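Local coordinates for malonyl CoA-acyl carrier protein transacylase (Mycobacterium tuberculosis, PDB 2QC3) that transfers the malonyl group from coenzyme A to the acyl carrier protein, supplying malonyl-ACP for fatty acid biosynthesis, at residues A[157-160]-A[161-164]. Residues are numbered along the deposited sequence; the frame is centred on the assembly and turned at random.
Sequences RNAA and GQIV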
loop_
_atom_site.group_PDB
_atom_site.type_symbol
_atom_site.label_atom_id
_atom_site.label_comp_id
_atom_site.label_asym_id
_atom_site.label_seq_id
_atom_site.Cartn_x
_atom_site.Cartn_y
_atom_site.Cartn_z
ATOM N N ARG A 157 -7.775 -7.220 -6.131
ATOM C CA ARG A 157 -7.605 -8.420 -6.949
ATOM C C ARG A 157 -6.115 -8.624 -6.684
ATOM O O ARG A 157 -5.270 -7.986 -7.309
ATOM C CB ARG A 157 -7.855 -8.163 -8.445
ATOM C CG ARG A 157 -9.334 -7.943 -8.851
ATOM C CD ARG A 157 -10.220 -9.151 -8.549
ATOM N NE ARG A 157 -9.832 -10.361 -9.277
ATOM C CZ ARG A 157 -10.192 -10.660 -10.525
ATOM N NH1 ARG A 157 -10.967 -9.839 -11.232
ATOM N NH2 ARG A 157 -9.776 -11.798 -11.068
ATOM N N ASN A 158 -5.796 -9.503 -5.741
ATOM C CA ASN A 158 -4.408 -9.729 -5.359
ATOM C C ASN A 158 -3.683 -10.894 -6.023
ATOM O O ASN A 158 -2.474 -10.823 -6.240
ATOM C CB ASN A 158 -4.321 -9.857 -3.837
ATOM C CG ASN A 158 -4.720 -8.582 -3.128
ATOM O OD1 ASN A 158 -4.364 -7.489 -3.561
ATOM N ND2 ASN A 158 -5.449 -8.712 -2.023
ATOM N N ALA A 159 -4.422 -11.955 -6.334
ATOM C CA ALA A 159 -3.877 -13.142 -6.990
ATOM C C ALA A 159 -5.043 -14.094 -7.238
ATOM O O ALA A 159 -6.145 -13.873 -6.734
ATOM C CB ALA A 159 -2.824 -13.815 -6.085
ATOM N N ALA A 160 -4.818 -15.151 -8.011
ATOM C CA ALA A 160 -5.893 -16.104 -8.267
ATOM C C ALA A 160 -6.399 -16.630 -6.921
ATOM O O ALA A 160 -5.616 -17.063 -6.081
ATOM C CB ALA A 160 -5.388 -17.257 -9.132
ATOM N N GLY A 161 -7.709 -16.572 -6.709
ATOM C CA GLY A 161 -8.262 -17.047 -5.451
ATOM C C GLY A 161 -7.998 -16.125 -4.273
ATOM O O GLY A 161 -8.242 -16.496 -3.130
ATOM N N GLN A 162 -7.485 -14.928 -4.535
ATOM C CA GLN A 162 -7.221 -13.978 -3.461
ATOM C C GLN A 162 -7.831 -12.633 -3.813
ATOM O O GLN A 162 -7.227 -11.825 -4.523
ATOM C CB GLN A 162 -5.717 -13.820 -3.215
ATOM C CG GLN A 162 -5.053 -15.063 -2.637
ATOM C CD GLN A 162 -3.608 -14.819 -2.247
ATOM O OE1 GLN A 162 -3.312 -13.898 -1.487
ATOM N NE2 GLN A 162 -2.703 -15.646 -2.758
ATOM N N ILE A 163 -9.040 -12.408 -3.311
ATOM C CA ILE A 163 -9.764 -11.173 -3.576
ATOM C C ILE A 163 -10.258 -10.553 -2.273
ATOM O O ILE A 163 -10.355 -11.225 -1.243
ATOM C CB ILE A 163 -11.000 -11.429 -4.481
ATOM C CG1 ILE A 163 -10.562 -11.971 -5.842
ATOM C CG2 ILE A 163 -11.794 -10.143 -4.683
ATOM C CD1 ILE A 163 -10.070 -13.397 -5.799
ATOM N N VAL A 164 -10.535 -9.257 -2.321
ATOM C CA VAL A 164 -11.080 -8.563 -1.175
ATOM C C VAL A 164 -12.340 -7.879 -1.693
ATOM O O VAL A 164 -12.291 -7.087 -2.637
ATOM C CB VAL A 164 -10.116 -7.505 -0.598
ATOM C CG1 VAL A 164 -10.818 -6.746 0.527
ATOM C CG2 VAL A 164 -8.841 -8.172 -0.062
#
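N158 and A159 both turn their backbone N-H groups onto the carbonyl of Q162, where antiparallel strands 153-159 and 162-166 meet in a hairpin closed by a type II turn from A159 to Q162. The bond from N158 N to Q162 O is 3.0 Å long and nearly collinear with the C=O (168°), whereas that from A159 N to Q162 O is weak at 3.3 Å. A159 O in turn accepts Q162 N at 2.8 Å, the donor lying above the carbonyl plane rather than in it. The extra residue on the first strand makes this a classic beta bulge, with N158 and A159 set opposite the single Q162, and R157 still pairs with I163 beyond it. G161 takes the third position of the turn with a positive phi of 74°, a usual place for glycine in type II turns. On one face of the sheet the R157 chain, bent at chi2 and chi3, lies alongside I163, its NE 3.9 Å from I163 CG1. On the other, Q162 extends past CG (chi2 -173°) to bring its amide beside A159, with NE2 3.8 Å from A159 CB; helix 275-282 touches the same glutamine through I278 and R281. N158, at the bulge, directs CB toward the partner strand and sets ND2 4.0 Å from V164 CG2, the two side chains crossing at a slant. The hairpin belongs to the mixed sheet of the smaller subdomain of the acyltransferase fold. Away from the turn, N158 touches H91 and lies about 7 Å, side chain to side chain, from S92, the probable nucleophile; V164 is likewise about 8 Å from H195, its probable catalytic partner.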